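Local coordinates for protein glycosyl hydrolase, family 38 (Enterococcus faecalis, PDB 5KBP) that probably hydrolyses alpha-mannosidic bonds in carbohydrates, as a bacterial member of the metal-dependent glycoside hydrolase family 38, at residues 198-203 against 237-242; 89-94 against 350-355; 93-98 against 124-129. All blocks are in the same frame, centred on the assembly; numbering follows the deposited sequence.

Contact 1: 198-203 against 237-242; sequences NEIPSE and PVQRDI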
loop_
_atom_site.group_PDB
_atom_site.type_symbol
_atom_site.label_atom_id
_atom_site.label_comp_id
_atom_site.label_asym_id
_atom_site.label_seq_id
_atom_site.Cartn_x
_atom_site.Cartn_y
_atom_site.Cartn_z
ATOM N N ASN A 198 3.314 15.693 -31.967
ATOM C CA ASN A 198 2.104 15.121 -31.394
ATOM C C ASN A 198 0.891 15.483 -32.242
ATOM O O ASN A 198 0.726 16.638 -32.649
ATOM C CB ASN A 198 1.912 15.609 -29.959
ATOM C CG ASN A 198 0.797 14.876 -29.240
ATOM O OD1 ASN A 198 0.617 13.671 -29.414
ATOM N ND2 ASN A 198 0.032 15.604 -28.433
ATOM N N GLU A 199 0.046 14.484 -32.512
ATOM C CA GLU A 199 -1.208 14.650 -33.248
ATOM C C GLU A 199 -0.962 15.309 -34.611
ATOM O O GLU A 199 -1.285 16.474 -34.850
ATOM C CB GLU A 199 -2.224 15.447 -32.421
ATOM C CG GLU A 199 -2.472 14.870 -31.038
ATOM C CD GLU A 199 -3.717 15.432 -30.382
ATOM O OE1 GLU A 199 -4.720 15.646 -31.095
ATOM O OE2 GLU A 199 -3.694 15.661 -29.155
ATOM N N ILE A 200 -0.375 14.517 -35.502
ATOM C CA ILE A 200 -0.106 14.955 -36.868
ATOM C C ILE A 200 -1.420 14.979 -37.641
ATOM O O ILE A 200 -2.115 13.954 -37.709
ATOM C CB ILE A 200 0.927 14.046 -37.550
ATOM C CG1 ILE A 200 2.258 14.088 -36.794
ATOM C CG2 ILE A 200 1.114 14.456 -39.002
ATOM C CD1 ILE A 200 3.296 13.129 -37.332
ATOM N N PRO A 201 -1.802 16.114 -38.223
ATOM C CA PRO A 201 -3.075 16.178 -38.950
ATOM C C PRO A 201 -3.086 15.255 -40.160
ATOM O O PRO A 201 -2.117 15.178 -40.919
ATOM C CB PRO A 201 -3.170 17.648 -39.372
ATOM C CG PRO A 201 -2.294 18.377 -38.411
ATOM C CD PRO A 201 -1.169 17.436 -38.101
ATOM N N SER A 202 -4.204 14.550 -40.333
ATOM C CA SER A 202 -4.441 13.715 -41.500
ATOM C C SER A 202 -5.389 14.375 -42.497
ATOM O O SER A 202 -6.012 13.681 -43.307
ATOM C CB SER A 202 -4.984 12.350 -41.076
ATOM O OG SER A 202 -6.225 12.479 -40.406
ATOM N N GLU A 203 -5.519 15.698 -42.442
ATOM C CA GLU A 203 -6.306 16.460 -43.397
ATOM C C GLU A 203 -5.418 17.505 -44.059
ATOM O O GLU A 203 -4.485 18.028 -43.443
ATOM C CB GLU A 203 -7.508 17.131 -42.725
ATOM C CG GLU A 203 -8.547 16.151 -42.196
ATOM C CD GLU A 203 -9.033 15.184 -43.261
ATOM O OE1 GLU A 203 -9.003 13.959 -43.018
ATOM O OE2 GLU A 203 -9.444 15.650 -44.345
ATOM N N PRO A 237 -2.725 8.881 -25.973
ATOM C CA PRO A 237 -3.097 7.678 -26.723
ATOM C C PRO A 237 -2.370 7.646 -28.057
ATOM O O PRO A 237 -2.077 8.684 -28.655
ATOM C CB PRO A 237 -4.611 7.827 -26.913
ATOM C CG PRO A 237 -5.041 8.796 -25.854
ATOM C CD PRO A 237 -3.888 9.732 -25.671
ATOM N N VAL A 238 -2.060 6.434 -28.518
ATOM C CA VAL A 238 -1.333 6.289 -29.772
ATOM C C VAL A 238 -2.215 6.762 -30.922
ATOM O O VAL A 238 -3.410 6.442 -30.985
ATOM C CB VAL A 238 -0.866 4.837 -29.963
ATOM C CG1 VAL A 238 -2.050 3.872 -29.981
ATOM C CG2 VAL A 238 -0.028 4.708 -31.227
ATOM N N GLN A 239 -1.634 7.553 -31.820
ATOM C CA GLN A 239 -2.384 8.130 -32.931
ATOM C C GLN A 239 -2.764 7.028 -33.912
ATOM O O GLN A 239 -1.906 6.490 -34.619
ATOM C CB GLN A 239 -1.557 9.216 -33.612
ATOM C CG GLN A 239 -2.256 9.892 -34.776
ATOM C CD GLN A 239 -1.449 11.036 -35.351
ATOM O OE1 GLN A 239 -0.557 11.573 -34.694
ATOM N NE2 GLN A 239 -1.756 11.415 -36.585
ATOM N N ARG A 240 -4.056 6.692 -33.956
ATOM C CA ARG A 240 -4.507 5.560 -34.758
ATOM C C ARG A 240 -4.334 5.806 -36.252
ATOM O O ARG A 240 -4.140 4.853 -37.013
ATOM C CB ARG A 240 -5.967 5.245 -34.434
ATOM C CG ARG A 240 -6.148 4.405 -33.179
ATOM C CD ARG A 240 -7.568 4.484 -32.645
ATOM N NE ARG A 240 -7.908 3.319 -31.835
ATOM C CZ ARG A 240 -8.932 3.265 -30.989
ATOM N NH1 ARG A 240 -9.718 4.322 -30.827
ATOM N NH2 ARG A 240 -9.164 2.158 -30.297
ATOM N N ASP A 241 -4.401 7.063 -36.692
ATOM C CA ASP A 241 -4.268 7.408 -38.102
ATOM C C ASP A 241 -2.880 7.948 -38.437
ATOM O O ASP A 241 -2.738 8.764 -39.355
ATOM C CB ASP A 241 -5.342 8.418 -38.504
ATOM C CG ASP A 241 -5.269 9.699 -37.696
ATOM O OD1 ASP A 241 -4.939 9.625 -36.495
ATOM O OD2 ASP A 241 -5.536 10.780 -38.262
ATOM N N ILE A 242 -1.852 7.505 -37.709
ATOM C CA ILE A 242 -0.504 8.007 -37.951
ATOM C C ILE A 242 -0.005 7.585 -39.327
ATOM O O ILE A 242 0.757 8.319 -39.968
ATOM C CB ILE A 242 0.448 7.544 -36.829
ATOM C CG1 ILE A 242 1.821 8.201 -36.981
ATOM C CG2 ILE A 242 0.570 6.024 -36.809
ATOM C CD1 ILE A 242 1.787 9.712 -36.889
#
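Q239 lays its side-chain amide against the backbone of I200 and uses both ends of it. OE1 of Q239 takes the backbone N-H of I200 at 3.1 Å, with an angle of 152° at the hydrogen. That donor sits 29° off the plane of the amide carbonyl. At its other end, NE2 of Q239 gives a weak bond to O of I200 at 2.8 Å. OE1 also accepts ND2 of N231, its stronger partner, so two donors hold this oxygen. Together these bonds limit the rotation of the amide. It gets there because Q239 is fully extended, with CG anti to the backbone N (chi1 -179°) and chi2 also trans. A second polar link joins S202 and D241. OG of S202 donates to OD2 of D241 at 2.8 Å, nearly in line with the C-O bond of the carboxylate. Beside these bonds an apolar touch joins CD1 of I200 and CD1 of I242 at 3.8 Å, the two side chains crossing at a slant. Residues 239-242 form a type I turn, closed by I242 N and Q239 O. The contact joins two loops, each leading into a helix. I200 touches F210 and W211 of helix 204-219 and A245 of helix 242-252, while V238 packs on helix 25-45.

Contact 2: 89-94 against 350-355; sequences FYILQD and NHPHDS
H353, in the sequence HPHDS, probably corresponds to the zinc-ligand histidine of family 38, which would place this contact at the edge of the active site. Here the N-terminal end of helix 353-356 meets the loop 89-94, joining the N-terminal and middle domains. Backbone atoms do most of the work. O of L92 accepts the N-H of H353 at 3.3 Å, and the donor lies in the carbonyl plane. The bond is bent, with 138° at the hydrogen. The same oxygen is approached by CA of P352 at 3.2 Å in a C-H...O contact. A second C-H...O contact, in the reverse direction, runs from CA of Q93 to O of H351 at 3.1 Å. The two backbones therefore lie very close at this point. The N-H of H353, the first helical residue, points to O of L92 and may polarise it slightly. The H353 ring comes back alongside L92: chi1 of 58° sets CG between the backbone N and carbonyl carbon, and the ring presents its edge to O of L92, with ND1 3.7 Å away. CB of H353 also packs on CB of D94 at 4.0 Å. I91 supplies the apolar part. Its CD1 rests on CB of H351 at 3.7 Å, and CG2 faces CG of P352 at 4.2 Å. The H351 ring leads away from the loop to bond N310 through NE2. Around this buried core, I91 also touches I59 of helix 59-65 and L348 of helix 337-348, and H351 leans on S102 of helix 100-117.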
loop_
_atom_site.group_PDB
_atom_site.type_symbol
_atom_site.label_atom_id
_atom_site.label_comp_id
_atom_site.label_asym_id
_atom_site.label_seq_id
_atom_site.Cartn_x
_atom_site.Cartn_y
_atom_site.Cartn_z
ATOM N N PHE A 89 15.807 0.989 -19.663
ATOM C CA PHE A 89 15.642 1.141 -18.225
ATOM C C PHE A 89 14.449 0.331 -17.732
ATOM O O PHE A 89 13.615 -0.143 -18.507
ATOM C CB PHE A 89 15.464 2.617 -17.849
ATOM C CG PHE A 89 16.656 3.479 -18.157
ATOM C CD1 PHE A 89 17.909 2.921 -18.355
ATOM C CD2 PHE A 89 16.521 4.855 -18.241
ATOM C CE1 PHE A 89 19.002 3.720 -18.638
ATOM C CE2 PHE A 89 17.611 5.659 -18.522
ATOM C CZ PHE A 89 18.852 5.091 -18.721
ATOM N N TYR A 90 14.378 0.172 -16.409
ATOM C CA TYR A 90 13.204 -0.433 -15.791
ATOM C C TYR A 90 12.120 0.611 -15.553
ATOM O O TYR A 90 10.947 0.383 -15.862
ATOM C CB TYR A 90 13.604 -1.120 -14.483
ATOM C CG TYR A 90 12.456 -1.721 -13.704
ATOM C CD1 TYR A 90 11.808 -2.867 -14.152
ATOM C CD2 TYR A 90 12.030 -1.153 -12.511
ATOM C CE1 TYR A 90 10.760 -3.422 -13.437
ATOM C CE2 TYR A 90 10.986 -1.700 -11.790
ATOM C CZ TYR A 90 10.355 -2.834 -12.257
ATOM O OH TYR A 90 9.314 -3.381 -11.540
ATOM N N ILE A 91 12.502 1.767 -15.011
ATOM C CA ILE A 91 11.608 2.904 -14.837
ATOM C C ILE A 91 12.358 4.166 -15.247
ATOM O O ILE A 91 13.582 4.171 -15.392
ATOM C CB ILE A 91 11.085 3.026 -13.389
ATOM C CG1 ILE A 91 12.227 2.851 -12.381
ATOM C CG2 ILE A 91 9.987 2.009 -13.127
ATOM C CD1 ILE A 91 12.888 4.145 -11.951
ATOM N N LEU A 92 11.602 5.244 -15.437
ATOM C CA LEU A 92 12.169 6.561 -15.706
ATOM C C LEU A 92 12.272 7.305 -14.381
ATOM O O LEU A 92 11.260 7.753 -13.834
ATOM C CB LEU A 92 11.314 7.331 -16.708
ATOM C CG LEU A 92 11.111 6.694 -18.082
ATOM C CD1 LEU A 92 10.449 7.688 -19.028
ATOM C CD2 LEU A 92 12.429 6.185 -18.649
ATOM N N GLN A 93 13.489 7.440 -13.869
ATOM C CA GLN A 93 13.716 7.911 -12.512
ATOM C C GLN A 93 14.037 9.399 -12.481
ATOM O O GLN A 93 14.247 10.047 -13.508
ATOM C CB GLN A 93 14.860 7.128 -11.859
ATOM C CG GLN A 93 16.252 7.607 -12.262
ATOM C CD GLN A 93 16.683 7.120 -13.634
ATOM O OE1 GLN A 93 15.866 6.643 -14.424
ATOM N NE2 GLN A 93 17.974 7.233 -13.921
ATOM N N ASP A 94 14.069 9.938 -11.264
ATOM C CA ASP A 94 14.718 11.211 -10.997
ATOM C C ASP A 94 16.184 10.939 -10.688
ATOM O O ASP A 94 16.498 10.084 -9.854
ATOM C CB ASP A 94 14.053 11.942 -9.832
ATOM C CG ASP A 94 14.698 13.285 -9.546
ATOM O OD1 ASP A 94 15.719 13.316 -8.827
ATOM O OD2 ASP A 94 14.191 14.310 -10.047
ATOM N N ASN A 350 8.987 3.102 -6.569
ATOM C CA ASN A 350 8.891 4.405 -5.924
ATOM C C ASN A 350 9.844 5.426 -6.531
ATOM O O ASN A 350 9.874 6.572 -6.073
ATOM C CB ASN A 350 9.171 4.283 -4.422
ATOM C CG ASN A 350 7.985 3.748 -3.651
ATOM O OD1 ASN A 350 6.868 3.711 -4.160
ATOM N ND2 ASN A 350 8.220 3.340 -2.409
ATOM N N HIS A 351 10.612 5.038 -7.544
ATOM C CA HIS A 351 11.622 5.904 -8.136
ATOM C C HIS A 351 11.239 6.617 -9.438
ATOM O O HIS A 351 12.059 7.399 -9.932
ATOM C CB HIS A 351 12.901 5.100 -8.370
ATOM C CG HIS A 351 13.653 4.792 -7.113
ATOM N ND1 HIS A 351 14.764 3.975 -7.088
ATOM C CD2 HIS A 351 13.457 5.201 -5.837
ATOM C CE1 HIS A 351 15.216 3.891 -5.850
ATOM N NE2 HIS A 351 14.443 4.627 -5.071
ATOM N N PRO A 352 10.061 6.401 -10.046
ATOM C CA PRO A 352 9.651 7.316 -11.120
ATOM C C PRO A 352 9.625 8.750 -10.613
ATOM O O PRO A 352 9.270 9.011 -9.462
ATOM C CB PRO A 352 8.256 6.817 -11.502
ATOM C CG PRO A 352 8.319 5.371 -11.237
ATOM C CD PRO A 352 9.159 5.231 -9.994
ATOM N N HIS A 353 10.019 9.684 -11.486
ATOM C CA HIS A 353 10.310 11.042 -11.029
ATOM C C HIS A 353 9.112 11.673 -10.328
ATOM O O HIS A 353 9.269 12.320 -9.289
ATOM C CB HIS A 353 10.786 11.911 -12.196
ATOM C CG HIS A 353 9.809 12.012 -13.326
ATOM N ND1 HIS A 353 9.648 11.011 -14.261
ATOM C CD2 HIS A 353 8.959 13.002 -13.685
ATOM C CE1 HIS A 353 8.732 11.377 -15.140
ATOM N NE2 HIS A 353 8.298 12.580 -14.812
ATOM N N ASP A 354 7.904 11.472 -10.855
ATOM C CA ASP A 354 6.725 12.015 -10.186
ATOM C C ASP A 354 6.470 11.359 -8.833
ATOM O O ASP A 354 5.825 11.971 -7.975
ATOM C CB ASP A 354 5.496 11.870 -11.080
ATOM C CG ASP A 354 5.531 12.811 -12.266
ATOM O OD1 ASP A 354 6.290 13.802 -12.216
ATOM O OD2 ASP A 354 4.795 12.568 -13.245
ATOM N N SER A 355 6.970 10.142 -8.619
ATOM C CA SER A 355 6.795 9.479 -7.331
ATOM C C SER A 355 7.763 10.027 -6.287
ATOM O O SER A 355 7.345 10.584 -5.266
ATOM C CB SER A 355 6.978 7.967 -7.490
ATOM O OG SER A 355 5.969 7.411 -8.314
#

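Contact 3: 93-98 against 124-129; sequences QDDFLI and GYFPDT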
loop_
_atom_site.group_PDB
_atom_site.type_symbol
_atom_site.label_atom_id
_atom_site.label_comp_id
_atom_site.label_asym_id
_atom_site.label_seq_id
_atom_site.Cartn_x
_atom_site.Cartn_y
_atom_site.Cartn_z
ATOM N N GLN A 93 13.489 7.440 -13.869
ATOM C CA GLN A 93 13.716 7.911 -12.512
ATOM C C GLN A 93 14.037 9.399 -12.481
ATOM O O GLN A 93 14.247 10.047 -13.508
ATOM C CB GLN A 93 14.860 7.128 -11.859
ATOM C CG GLN A 93 16.252 7.607 -12.262
ATOM C CD GLN A 93 16.683 7.120 -13.634
ATOM O OE1 GLN A 93 15.866 6.643 -14.424
ATOM N NE2 GLN A 93 17.974 7.233 -13.921
ATOM N N ASP A 94 14.069 9.938 -11.264
ATOM C CA ASP A 94 14.718 11.211 -10.997
ATOM C C ASP A 94 16.184 10.939 -10.688
ATOM O O ASP A 94 16.498 10.084 -9.854
ATOM C CB ASP A 94 14.053 11.942 -9.832
ATOM C CG ASP A 94 14.698 13.285 -9.546
ATOM O OD1 ASP A 94 15.719 13.316 -8.827
ATOM O OD2 ASP A 94 14.191 14.310 -10.047
ATOM N N ASP A 95 17.076 11.665 -11.363
ATOM C CA ASP A 95 18.499 11.351 -11.279
ATOM C C ASP A 95 19.050 11.602 -9.880
ATOM O O ASP A 95 19.662 10.715 -9.275
ATOM C CB ASP A 95 19.275 12.159 -12.319
ATOM C CG ASP A 95 19.284 11.495 -13.683
ATOM O OD1 ASP A 95 18.945 10.296 -13.759
ATOM O OD2 ASP A 95 19.639 12.166 -14.675
ATOM N N PHE A 96 18.835 12.803 -9.343
ATOM C CA PHE A 96 19.513 13.209 -8.118
ATOM C C PHE A 96 18.859 12.673 -6.851
ATOM O O PHE A 96 19.533 12.587 -5.818
ATOM C CB PHE A 96 19.587 14.736 -8.043
ATOM C CG PHE A 96 20.449 15.356 -9.106
ATOM C CD1 PHE A 96 21.829 15.248 -9.045
ATOM C CD2 PHE A 96 19.881 16.052 -10.160
ATOM C CE1 PHE A 96 22.627 15.817 -10.019
ATOM C CE2 PHE A 96 20.674 16.625 -11.138
ATOM C CZ PHE A 96 22.049 16.507 -11.066
ATOM N N LEU A 97 17.579 12.312 -6.894
ATOM C CA LEU A 97 16.854 11.952 -5.681
ATOM C C LEU A 97 16.908 10.465 -5.350
ATOM O O LEU A 97 16.323 10.053 -4.343
ATOM C CB LEU A 97 15.394 12.404 -5.785
ATOM C CG LEU A 97 15.191 13.913 -5.642
ATOM C CD1 LEU A 97 13.715 14.267 -5.684
ATOM C CD2 LEU A 97 15.826 14.398 -4.350
ATOM N N ILE A 98 17.586 9.652 -6.156
ATOM C CA ILE A 98 17.794 8.249 -5.825
ATOM C C ILE A 98 19.291 7.995 -5.711
ATOM O O ILE A 98 20.117 8.740 -6.244
ATOM C CB ILE A 98 17.150 7.291 -6.848
ATOM C CG1 ILE A 98 17.904 7.319 -8.176
ATOM C CG2 ILE A 98 15.688 7.648 -7.060
ATOM C CD1 ILE A 98 17.400 6.296 -9.170
ATOM N N GLY A 124 19.975 6.140 -23.793
ATOM C CA GLY A 124 19.600 6.696 -22.508
ATOM C C GLY A 124 18.410 7.621 -22.665
ATOM O O GLY A 124 18.458 8.568 -23.453
ATOM N N TYR A 125 17.334 7.356 -21.934
ATOM C CA TYR A 125 16.062 8.047 -22.127
ATOM C C TYR A 125 15.766 8.883 -20.885
ATOM O O TYR A 125 15.346 8.352 -19.854
ATOM C CB TYR A 125 14.951 7.038 -22.411
ATOM C CG TYR A 125 13.764 7.596 -23.166
ATOM C CD1 TYR A 125 13.908 8.102 -24.450
ATOM C CD2 TYR A 125 12.494 7.589 -22.604
ATOM C CE1 TYR A 125 12.821 8.606 -25.147
ATOM C CE2 TYR A 125 11.403 8.087 -23.292
ATOM C CZ TYR A 125 11.572 8.594 -24.564
ATOM O OH TYR A 125 10.489 9.091 -25.251
ATOM N N PHE A 126 15.986 10.194 -20.989
ATOM C CA PHE A 126 15.691 11.140 -19.911
ATOM C C PHE A 126 14.823 12.278 -20.442
ATOM O O PHE A 126 15.213 13.448 -20.390
ATOM C CB PHE A 126 16.980 11.687 -19.302
ATOM C CG PHE A 126 17.940 10.628 -18.850
ATOM C CD1 PHE A 126 17.852 10.092 -17.577
ATOM C CD2 PHE A 126 18.940 10.174 -19.696
ATOM C CE1 PHE A 126 18.735 9.121 -17.156
ATOM C CE2 PHE A 126 19.828 9.201 -19.279
ATOM C CZ PHE A 126 19.724 8.676 -18.008
ATOM N N PRO A 127 13.623 11.971 -20.941
ATOM C CA PRO A 127 12.844 13.014 -21.628
ATOM C C PRO A 127 12.331 14.103 -20.703
ATOM O O PRO A 127 12.164 15.245 -21.150
ATOM C CB PRO A 127 11.692 12.223 -22.262
ATOM C CG PRO A 127 11.502 11.066 -21.347
ATOM C CD PRO A 127 12.874 10.706 -20.833
ATOM N N ASP A 128 12.085 13.796 -19.428
ATOM C CA ASP A 128 11.480 14.756 -18.512
ATOM C C ASP A 128 12.205 14.811 -17.171
ATOM O O ASP A 128 11.628 15.267 -16.180
ATOM C CB ASP A 128 9.999 14.425 -18.301
ATOM C CG ASP A 128 9.192 15.623 -17.850
ATOM O OD1 ASP A 128 9.607 16.762 -18.146
ATOM O OD2 ASP A 128 8.143 15.425 -17.201
ATOM N N THR A 129 13.458 14.364 -17.120
ATOM C CA THR A 129 14.189 14.323 -15.860
ATOM C C THR A 129 14.539 15.734 -15.402
ATOM O O THR A 129 15.070 16.538 -16.174
ATOM C CB THR A 129 15.459 13.485 -16.008
ATOM O OG1 THR A 129 15.131 12.212 -16.581
ATOM C CG2 THR A 129 16.115 13.264 -14.652
HETATM O O HOH W 1 14.987 8.310 -17.045
#
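One water bridges Y125 and Q93. It donates to O of Y125 at 2.8 Å and to OE1 of Q93 at 3.2 Å, so strand 124-126 is linked to the loop without a direct hydrogen bond. The amide of Q93 is thus held at both ends, since NE2 bonds OD1 of N103. NE2 also comes to the edge of the F126 ring, 3.8 Å from CE1 and near the ring plane. Amide and ring are turned 65° apart. D95 reaches the same corner of the ring: OD1 lies 3.6 Å from CE1 of F126, coming in obliquely, with carboxylate and ring planes 64° apart. The other oxygen, OD2, has CG2 of T129 at 3.7 Å and takes a weak bond from M133 N. T129 presents this methyl because CG2 is anti to its backbone N, while OG1 stays beside that N (chi1 -51°) and turns to the edge of the F126 ring. D94 steadies the loop from within: its OD1 accepts L97 N at 2.9 Å, an Asx motif. F126 meets the ring of F89, and D128 forms a salt bridge with R152. Strand 124-126 is an outer strand of a mixed sheet. D128, in the sequence PDTFG, probably corresponds to the family 38 aspartate that serves as catalytic nucleophile and zinc ligand; no metal is part of this contact.

Contacts 2 and 3 are neighbours, with centres 7 Å apart. They share Q93 and D94, and they touch where H351 meets I98, where F89 meets F126, and where NE2 of H353 lies 3.7 Å from OD2 of D128. They thus bring two probable metal-site residues together. The loop 89-98 meets strand 124-126 and the loop after it, and also the start of helix 353-356. Contact 3 closes first along the chain, then contact 1, and contact 2 spans both. Contact 1 lies about 28 Å from the other two, centre to centre. It joins two loops beside the second subunit, about 39 Å from the chain centre, while contacts 2 and 3 form the buried junction of the N-terminal and middle domains.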